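Local coordinates for protein pyridoxal kinase (Lactobacillus plantarum, PDB 3H74) that probably catalyses the ATP-dependent phosphorylation of pyridoxal to pyridoxal 5'-phosphate, the cofactor form of vitamin B6, at residues L73-A78 and T93-Q98; D136-N141 and A168-G173; L242-A247 and L263-Q268. All coordinates share one frame; numbering follows the deposited sequence.

Contact 1: L73-A78 and T93-Q98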
loop_
_atom_site.group_PDB
_atom_site.type_symbol
_atom_site.label_atom_id
_atom_site.label_comp_id
_atom_site.label_asym_id
_atom_site.label_seq_id
_atom_site.Cartn_x
_atom_site.Cartn_y
_atom_site.Cartn_z
ATOM N N LEU A 73 -7.043 -11.243 20.609
ATOM C CA LEU A 73 -7.565 -10.926 19.289
ATOM C C LEU A 73 -6.760 -11.611 18.192
ATOM O O LEU A 73 -5.536 -11.730 18.277
ATOM C CB LEU A 73 -7.619 -9.414 19.064
ATOM C CG LEU A 73 -8.503 -8.622 20.026
ATOM C CD1 LEU A 73 -8.590 -7.177 19.584
ATOM C CD2 LEU A 73 -9.899 -9.213 20.137
ATOM N N HIS A 74 -7.475 -12.070 17.174
ATOM C CA HIS A 74 -6.866 -12.722 16.027
ATOM C C HIS A 74 -7.310 -11.998 14.763
ATOM O O HIS A 74 -8.457 -11.545 14.650
ATOM C CB HIS A 74 -7.227 -14.214 16.003
ATOM C CG HIS A 74 -6.811 -14.949 17.242
ATOM N ND1 HIS A 74 -5.502 -15.300 17.494
ATOM C CD2 HIS A 74 -7.527 -15.378 18.309
ATOM C CE1 HIS A 74 -5.430 -15.920 18.658
ATOM N NE2 HIS A 74 -6.645 -15.980 19.173
ATOM N N PHE A 75 -6.374 -11.843 13.838
ATOM C CA PHE A 75 -6.647 -11.218 12.556
ATOM C C PHE A 75 -6.438 -12.225 11.451
ATOM O O PHE A 75 -5.565 -13.069 11.543
ATOM C CB PHE A 75 -5.739 -9.999 12.363
ATOM C CG PHE A 75 -5.974 -8.925 13.375
ATOM C CD1 PHE A 75 -7.053 -8.070 13.244
ATOM C CD2 PHE A 75 -5.145 -8.793 14.477
ATOM C CE1 PHE A 75 -7.300 -7.081 14.181
ATOM C CE2 PHE A 75 -5.388 -7.800 15.430
ATOM C CZ PHE A 75 -6.467 -6.947 15.275
ATOM N N ASP A 76 -7.263 -12.151 10.413
ATOM C CA ASP A 76 -7.101 -13.043 9.272
ATOM C C ASP A 76 -6.065 -12.507 8.292
ATOM O O ASP A 76 -5.202 -13.246 7.809
ATOM C CB ASP A 76 -8.445 -13.253 8.579
ATOM C CG ASP A 76 -9.476 -13.877 9.498
ATOM O OD1 ASP A 76 -9.240 -15.024 9.943
ATOM O OD2 ASP A 76 -10.509 -13.229 9.777
ATOM N N GLN A 77 -6.147 -11.208 8.019
ATOM C CA GLN A 77 -5.291 -10.564 7.043
ATOM C C GLN A 77 -4.739 -9.261 7.603
ATOM O O GLN A 77 -5.294 -8.705 8.559
ATOM C CB GLN A 77 -6.083 -10.245 5.779
ATOM C CG GLN A 77 -6.642 -11.445 5.032
ATOM C CD GLN A 77 -8.110 -11.712 5.303
ATOM O OE1 GLN A 77 -8.798 -10.945 5.982
ATOM N NE2 GLN A 77 -8.606 -12.794 4.736
ATOM N N ALA A 78 -3.668 -8.759 6.992
ATOM C CA ALA A 78 -3.126 -7.455 7.351
ATOM C C ALA A 78 -2.588 -6.745 6.129
ATOM O O ALA A 78 -1.995 -7.375 5.240
ATOM C CB ALA A 78 -2.029 -7.589 8.394
ATOM N N THR A 93 6.467 -5.461 12.984
ATOM C CA THR A 93 7.073 -6.710 12.514
ATOM C C THR A 93 6.863 -7.851 13.521
ATOM O O THR A 93 6.410 -8.936 13.161
ATOM C CB THR A 93 8.578 -6.536 12.194
ATOM O OG1 THR A 93 8.744 -5.538 11.179
ATOM C CG2 THR A 93 9.187 -7.848 11.695
ATOM N N THR A 94 7.155 -7.589 14.791
ATOM C CA THR A 94 7.035 -8.653 15.792
ATOM C C THR A 94 5.575 -8.988 16.111
ATOM O O THR A 94 5.241 -10.157 16.338
ATOM C CB THR A 94 7.791 -8.351 17.087
ATOM O OG1 THR A 94 7.149 -7.270 17.762
ATOM C CG2 THR A 94 9.256 -8.007 16.807
ATOM N N TYR A 95 4.700 -7.980 16.092
ATOM C CA TYR A 95 3.281 -8.235 16.315
ATOM C C TYR A 95 2.710 -9.161 15.239
ATOM O O TYR A 95 2.000 -10.122 15.535
ATOM C CB TYR A 95 2.450 -6.946 16.423
ATOM C CG TYR A 95 1.010 -7.281 16.678
ATOM C CD1 TYR A 95 0.611 -7.773 17.921
ATOM C CD2 TYR A 95 0.050 -7.182 15.666
ATOM C CE1 TYR A 95 -0.698 -8.116 18.165
ATOM C CE2 TYR A 95 -1.268 -7.527 15.905
ATOM C CZ TYR A 95 -1.633 -8.001 17.152
ATOM O OH TYR A 95 -2.934 -8.352 17.382
ATOM N N LEU A 96 3.045 -8.875 13.984
ATOM C CA LEU A 96 2.573 -9.695 12.871
ATOM C C LEU A 96 3.065 -11.139 12.991
ATOM O O LEU A 96 2.327 -12.081 12.694
ATOM C CB LEU A 96 3.001 -9.087 11.535
ATOM C CG LEU A 96 2.403 -7.718 11.195
ATOM C CD1 LEU A 96 3.113 -7.138 9.971
ATOM C CD2 LEU A 96 0.888 -7.774 10.991
ATOM N N GLU A 97 4.306 -11.292 13.440
ATOM C CA GLU A 97 4.914 -12.610 13.650
ATOM C C GLU A 97 4.179 -13.434 14.717
ATOM O O GLU A 97 4.175 -14.669 14.651
ATOM C CB GLU A 97 6.401 -12.457 13.993
ATOM C CG GLU A 97 7.194 -13.775 14.138
ATOM C CD GLU A 97 7.039 -14.723 12.954
ATOM O OE1 GLU A 97 7.256 -14.301 11.794
ATOM O OE2 GLU A 97 6.712 -15.906 13.191
ATOM N N GLN A 98 3.556 -12.757 15.688
ATOM C CA GLN A 98 2.747 -13.428 16.722
ATOM C C GLN A 98 1.455 -13.993 16.152
ATOM O O GLN A 98 0.840 -14.878 16.745
ATOM C CB GLN A 98 2.354 -12.460 17.840
ATOM C CG GLN A 98 3.461 -11.923 18.715
ATOM C CD GLN A 98 2.946 -10.857 19.682
ATOM O OE1 GLN A 98 3.712 -10.035 20.171
ATOM N NE2 GLN A 98 1.640 -10.862 19.945
HETATM O O HOH W 1 -3.468 -10.162 19.268
#

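Contact 2: D136-N141 and A168-G173. With SO4 (sulfate ion), chain B.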
loop_
_atom_site.group_PDB
_atom_site.type_symbol
_atom_site.label_atom_id
_atom_site.label_comp_id
_atom_site.label_asym_id
_atom_site.label_seq_id
_atom_site.Cartn_x
_atom_site.Cartn_y
_atom_site.Cartn_z
ATOM N N ASP A 136 3.338 -11.643 2.042
ATOM C CA ASP A 136 2.983 -12.406 0.850
ATOM C C ASP A 136 3.146 -11.581 -0.418
ATOM O O ASP A 136 3.497 -12.106 -1.475
ATOM C CB ASP A 136 1.545 -12.906 0.962
ATOM C CG ASP A 136 1.355 -13.839 2.127
ATOM O OD1 ASP A 136 0.642 -13.487 3.084
ATOM O OD2 ASP A 136 1.952 -14.939 2.106
ATOM N N VAL A 137 2.847 -10.290 -0.317
ATOM C CA VAL A 137 2.911 -9.383 -1.453
ATOM C C VAL A 137 3.480 -8.063 -0.962
ATOM O O VAL A 137 3.058 -7.560 0.081
ATOM C CB VAL A 137 1.504 -9.148 -2.077
ATOM C CG1 VAL A 137 1.574 -8.124 -3.199
ATOM C CG2 VAL A 137 0.932 -10.452 -2.619
ATOM N N ILE A 138 4.435 -7.509 -1.703
ATOM C CA ILE A 138 4.883 -6.132 -1.481
ATOM C C ILE A 138 4.596 -5.311 -2.729
ATOM O O ILE A 138 4.604 -5.843 -3.843
ATOM C CB ILE A 138 6.375 -6.033 -1.057
ATOM C CG1 ILE A 138 7.319 -6.569 -2.140
ATOM C CG2 ILE A 138 6.597 -6.772 0.243
ATOM C CD1 ILE A 138 8.763 -6.096 -1.980
ATOM N N LEU A 139 4.361 -4.012 -2.537
ATOM C CA LEU A 139 3.906 -3.121 -3.606
ATOM C C LEU A 139 4.797 -1.888 -3.787
ATOM O O LEU A 139 4.303 -0.755 -3.793
ATOM C CB LEU A 139 2.461 -2.689 -3.327
ATOM C CG LEU A 139 1.425 -3.811 -3.228
ATOM C CD1 LEU A 139 0.080 -3.264 -2.741
ATOM C CD2 LEU A 139 1.261 -4.535 -4.567
ATOM N N PRO A 140 6.121 -2.091 -3.960
ATOM C CA PRO A 140 6.995 -0.945 -4.160
ATOM C C PRO A 140 6.735 -0.251 -5.490
ATOM O O PRO A 140 6.353 -0.897 -6.472
ATOM C CB PRO A 140 8.389 -1.587 -4.198
ATOM C CG PRO A 140 8.131 -2.970 -4.717
ATOM C CD PRO A 140 6.873 -3.364 -4.016
ATOM N N ASN A 141 6.964 1.054 -5.522
ATOM C CA ASN A 141 7.143 1.741 -6.790
ATOM C C ASN A 141 8.595 1.536 -7.251
ATOM O O ASN A 141 9.362 0.802 -6.612
ATOM C CB ASN A 141 6.726 3.222 -6.696
ATOM C CG ASN A 141 7.585 4.022 -5.732
ATOM O OD1 ASN A 141 8.753 3.708 -5.518
ATOM N ND2 ASN A 141 7.016 5.080 -5.153
ATOM N N ALA A 168 13.863 -12.397 -3.690
ATOM C CA ALA A 168 14.692 -13.266 -2.855
ATOM C C ALA A 168 14.809 -12.749 -1.414
ATOM O O ALA A 168 15.186 -13.502 -0.517
ATOM C CB ALA A 168 16.055 -13.470 -3.482
ATOM N N GLN A 169 14.467 -11.473 -1.209
ATOM C CA GLN A 169 14.376 -10.842 0.118
ATOM C C GLN A 169 13.029 -11.068 0.773
ATOM O O GLN A 169 12.697 -10.430 1.783
ATOM C CB GLN A 169 14.472 -9.343 -0.016
ATOM C CG GLN A 169 15.811 -8.776 -0.322
ATOM C CD GLN A 169 15.788 -7.277 -0.160
ATOM O OE1 GLN A 169 15.016 -6.742 0.645
ATOM N NE2 GLN A 169 16.617 -6.586 -0.923
ATOM N N LEU A 170 12.226 -11.909 0.147
ATOM C CA LEU A 170 10.927 -12.248 0.668
ATOM C C LEU A 170 10.945 -13.729 1.004
ATOM O O LEU A 170 11.802 -14.478 0.504
ATOM C CB LEU A 170 9.846 -11.920 -0.370
ATOM C CG LEU A 170 9.769 -10.476 -0.907
ATOM C CD1 LEU A 170 8.671 -10.341 -1.960
ATOM C CD2 LEU A 170 9.565 -9.429 0.207
ATOM N N LYS A 171 10.025 -14.150 1.863
ATOM C CA LYS A 171 9.851 -15.564 2.169
ATOM C C LYS A 171 9.534 -16.353 0.895
ATOM O O LYS A 171 9.146 -15.778 -0.129
ATOM C CB LYS A 171 8.732 -15.752 3.192
ATOM C CG LYS A 171 7.353 -15.407 2.652
ATOM C CD LYS A 171 6.276 -15.645 3.675
ATOM C CE LYS A 171 4.921 -15.353 3.077
ATOM N NZ LYS A 171 3.853 -15.491 4.095
ATOM N N THR A 172 9.703 -17.670 0.966
ATOM C CA THR A 172 9.418 -18.542 -0.165
ATOM C C THR A 172 7.952 -18.398 -0.586
ATOM O O THR A 172 7.057 -18.407 0.258
ATOM C CB THR A 172 9.730 -20.021 0.179
ATOM O OG1 THR A 172 10.999 -20.103 0.844
ATOM C CG2 THR A 172 9.748 -20.879 -1.083
ATOM N N GLY A 173 7.722 -18.250 -1.889
ATOM C CA GLY A 173 6.368 -18.180 -2.441
ATOM C C GLY A 173 5.745 -16.791 -2.517
ATOM O O GLY A 173 4.678 -16.624 -3.106
HETATM S S SO4 B . 3.081 5.449 -4.837
HETATM O O1 SO4 B . 3.490 4.802 -3.591
HETATM O O2 SO4 B . 4.228 5.590 -5.733
HETATM O O3 SO4 B . 2.012 4.687 -5.482
HETATM O O4 SO4 B . 2.583 6.795 -4.530
HETATM O O HOH W 2 3.115 -15.819 -0.245
#

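Contact 3: L242-A247 and L263-Q268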
loop_
_atom_site.group_PDB
_atom_site.type_symbol
_atom_site.label_atom_id
_atom_site.label_comp_id
_atom_site.label_asym_id
_atom_site.label_seq_id
_atom_site.Cartn_x
_atom_site.Cartn_y
_atom_site.Cartn_z
ATOM N N LEU A 242 -8.410 1.346 -10.248
ATOM C CA LEU A 242 -7.679 2.590 -9.960
ATOM C C LEU A 242 -7.791 3.586 -11.169
ATOM O O LEU A 242 -7.998 4.714 -10.965
ATOM C CB LEU A 242 -6.217 2.309 -9.630
ATOM C CG LEU A 242 -5.413 3.557 -9.282
ATOM C CD1 LEU A 242 -5.921 4.128 -7.895
ATOM C CD2 LEU A 242 -3.838 3.206 -9.316
ATOM N N ASN A 243 -7.690 3.034 -12.368
ATOM C CA ASN A 243 -7.873 3.837 -13.584
ATOM C C ASN A 243 -9.251 4.516 -13.559
ATOM O O ASN A 243 -9.378 5.712 -13.822
ATOM C CB ASN A 243 -7.713 2.923 -14.799
ATOM C CG ASN A 243 -7.579 3.679 -16.108
ATOM O OD1 ASN A 243 -8.485 3.639 -16.938
ATOM N ND2 ASN A 243 -6.456 4.337 -16.313
HETATM N N MSE A 244 -10.263 3.739 -13.182
HETATM C CA MSE A 244 -11.623 4.237 -13.041
HETATM C C MSE A 244 -11.756 5.308 -11.959
HETATM O O MSE A 244 -12.448 6.317 -12.152
HETATM C CB MSE A 244 -12.549 3.065 -12.741
HETATM C CG MSE A 244 -14.005 3.451 -12.547
HETATM SE SE MSE A 244 -15.112 1.937 -12.106
HETATM C CE MSE A 244 -14.236 1.438 -10.451
ATOM N N ALA A 245 -11.093 5.108 -10.822
ATOM C CA ALA A 245 -11.177 6.068 -9.723
ATOM C C ALA A 245 -10.525 7.395 -10.115
ATOM O O ALA A 245 -11.027 8.478 -9.799
ATOM C CB ALA A 245 -10.516 5.487 -8.471
ATOM N N VAL A 246 -9.381 7.314 -10.793
ATOM C CA VAL A 246 -8.732 8.526 -11.290
ATOM C C VAL A 246 -9.615 9.240 -12.325
ATOM O O VAL A 246 -9.774 10.458 -12.261
ATOM C CB VAL A 246 -7.314 8.257 -11.849
ATOM C CG1 VAL A 246 -6.766 9.493 -12.558
ATOM C CG2 VAL A 246 -6.381 7.814 -10.718
ATOM N N ALA A 247 -10.224 8.471 -13.231
ATOM C CA ALA A 247 -11.135 9.053 -14.222
ATOM C C ALA A 247 -12.270 9.799 -13.524
ATOM O O ALA A 247 -12.662 10.900 -13.932
ATOM C CB ALA A 247 -11.676 7.992 -15.143
ATOM N N LEU A 263 -13.858 7.895 -4.709
ATOM C CA LEU A 263 -14.144 6.510 -4.343
ATOM C C LEU A 263 -15.511 5.993 -4.782
ATOM O O LEU A 263 -15.755 4.797 -4.700
ATOM C CB LEU A 263 -13.993 6.315 -2.826
ATOM C CG LEU A 263 -12.614 6.646 -2.253
ATOM C CD1 LEU A 263 -12.659 6.552 -0.740
ATOM C CD2 LEU A 263 -11.521 5.739 -2.832
ATOM N N GLY A 264 -16.390 6.868 -5.271
ATOM C CA GLY A 264 -17.768 6.474 -5.567
ATOM C C GLY A 264 -17.898 5.370 -6.600
ATOM O O GLY A 264 -18.568 4.364 -6.367
ATOM N N ASP A 265 -17.271 5.548 -7.760
ATOM C CA ASP A 265 -17.347 4.534 -8.815
ATOM C C ASP A 265 -16.699 3.235 -8.347
ATOM O O ASP A 265 -17.178 2.145 -8.651
ATOM C CB ASP A 265 -16.703 5.020 -10.121
ATOM C CG ASP A 265 -17.568 6.022 -10.875
ATOM O OD1 ASP A 265 -18.726 6.254 -10.477
ATOM O OD2 ASP A 265 -17.072 6.579 -11.881
ATOM N N LEU A 266 -15.625 3.364 -7.570
ATOM C CA LEU A 266 -14.956 2.206 -6.992
ATOM C C LEU A 266 -15.868 1.422 -6.039
ATOM O O LEU A 266 -15.983 0.194 -6.121
ATOM C CB LEU A 266 -13.659 2.646 -6.308
ATOM C CG LEU A 266 -12.856 1.574 -5.570
ATOM C CD1 LEU A 266 -12.508 0.371 -6.450
ATOM C CD2 LEU A 266 -11.606 2.179 -4.973
ATOM N N LEU A 267 -16.541 2.139 -5.144
ATOM C CA LEU A 267 -17.475 1.481 -4.225
ATOM C C LEU A 267 -18.593 0.763 -4.984
ATOM O O LEU A 267 -18.986 -0.349 -4.619
ATOM C CB LEU A 267 -18.052 2.484 -3.220
ATOM C CG LEU A 267 -17.040 3.076 -2.231
ATOM C CD1 LEU A 267 -17.713 4.103 -1.354
ATOM C CD2 LEU A 267 -16.384 2.008 -1.370
ATOM N N GLN A 268 -19.082 1.396 -6.046
ATOM C CA GLN A 268 -20.094 0.800 -6.913
ATOM C C GLN A 268 -19.608 -0.494 -7.577
ATOM O O GLN A 268 -20.354 -1.472 -7.669
ATOM C CB GLN A 268 -20.540 1.819 -7.961
ATOM C CG GLN A 268 -21.720 1.385 -8.799
ATOM C CD GLN A 268 -22.036 2.378 -9.894
ATOM O OE1 GLN A 268 -21.143 2.843 -10.608
ATOM N NE2 GLN A 268 -23.314 2.705 -10.041
HETATM O O HOH W 3 -14.928 6.651 -13.493
#

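Contact 1: L73-A78 and T93-Q98
Phe75 and Tyr95 meet at right angles, the tyrosine hydroxyl running into the rim of the phenylalanine ring. Tyr95 OH lies in the plane of that ring, at its edge, 3.2 Å from Phe75 CE2 and 3.7 Å from Phe75 CD2. The two rings themselves hardly overlap: Phe75 CE2 comes no closer to Tyr95 CZ than 4.1 Å, near the plane of the tyrosine ring and not over a face. Further along, the methyl of Ala78 rests against one branch of Leu96, with Ala78 CB 3.9 Å from Leu96 CD2.

Tyr95 reaches this far because its CG stands anti to the backbone N (chi1 -179°), which carries the ring off the helix toward the 73-78 segment. Its hydroxyl has a second neighbour there. A water is bonded to Tyr95 OH at 2.7 Å and donates to Leu73 O at 2.8 Å, joining the two segments where the direct distance is too long for a bond.

Outside this pair, Phe65 stacks on the Tyr95 ring and Trp68 meets the Phe75 ring at about 55°, both from helix 61-70. Leu101 touches Phe75, Ala78 and Leu96 alike. The contact joins elements of the beta-alpha-beta unit of strand 77-80, helix 86-98 and strand 103-106, and brings the approach to the first strand against the 93-98 part of the helix.

The grip is mostly apolar, with one polar group, the tyrosine hydroxyl, at the centre of the aromatic touch. The Phe75 C-H rim probably offers the tyrosine oxygen a mildly favourable electrostatic surface, while the water gives that oxygen a true hydrogen-bond partner, so a hydroxyl can sit beside buried aromatic carbon without being stranded.

Contact 2: D136-N141 and A168-G173
A salt bridge between Asp136 and Lys171, backed by an apolar touch of Ile138 on Leu170, fastens the start of strand 137-138 to the loop that leads from helix 159-167 into strand 175-176. Lys171 NZ donates to Asp136 OD2 at 2.8 Å, coming from above the carboxylate plane, about 50° out of it. The lysine chain is fully extended beyond CG, which spans the gap between loop and strand. A water donates to the same oxygen, and weakly to Gly173 O. The other oxygen, OD1, takes the backbone N of Leu104 in the adjacent strand, so the carboxylate is held at both ends; with an alanine here, Lys171 would probably lose its charge partner and the Leu104 N-H its side-chain acceptor.

Further in, the branch ends of Ile138 and Leu170 meet head-on. Ile138 CG2 lies 4.0 Å from Leu170 CD2, while Ile138 CG1 is equally far from Leu170 CD1, so both methyls of the leucine are engaged.

At the far end of the segment, Asn141 holds a sulfate, its ND2 donating almost straight (176°) to O2 at 2.9 Å. Its OD1 caps the Glu144 backbone N; the spacing of Asn141 and Glu144 fits the N-x-x-E motif of ribokinase-like enzymes, so the sulfate probably marks an anion site near the catalytic centre.

Strand 137-138 runs between strands 103-106 and 175-176 of the main sheet, with helix 213-226 packed on Val137 and Leu139.

Contact 3: L242-A247 and L263-Q268
Met244, present as selenomethionine, lays its side chain across the first turn of helix 264-274 and makes the whole direct contact with Asp265 and Leu266. The van der Waals part is carried by three of its atoms. Met244 CG and SE each lie 4.0 Å from Asp265 CB, crossing the aspartate there, short of its carboxylate. The chain then bends at chi3 (61°), which turns the methyl inward over the helix backbone. There Met244 CE stands 3.5 Å from Asp265 O and 3.6 Å from Leu266 CA, with the leucine CB somewhat farther, at 4.4 Å. The methyl therefore meets main chain more closely than apolar side chain.

The polar part runs through a water. It donates to Met244 O at 2.8 Å and to Asp265 OD2 at 2.7 Å, tying a carbonyl of one helix to a carboxylate of the other beside the selenomethionine. A direct bond adds to this: Glu248 OE1, on helix 231-251 just past the segment, accepts from the backbone N of Asp265, occupying an N-H in the opening turn of the second helix.

Leu266, which is buried, also touches Thr216 and Val220 of helix 213-226 and Val26 of helix 19-29. Helix 264-274 is thus lodged against three others, and Met244 bridges it to helix 231-251.

In the fold
Contacts 1 and 2 both belong to the main sheet, on strands 77-80 and 137-138 with strand 103-106 between them, and their centres lie about 17 Å apart. Contact 1 is buried and largely aromatic and aliphatic, its polar element being the tyrosine hydroxyl and the water bonded to it. Contact 2 is partly buried and mixes charge with apolar packing, its strand segment continuing toward a sulfate site. Contact 3, also partly buried, pairs two helices instead, about 30 Å from contact 1 and 27 Å from contact 2 between centres, and lies across the chain's centre from contact 2. Lacking any charge pair across its segments, it is made by one long side chain and a bridging water.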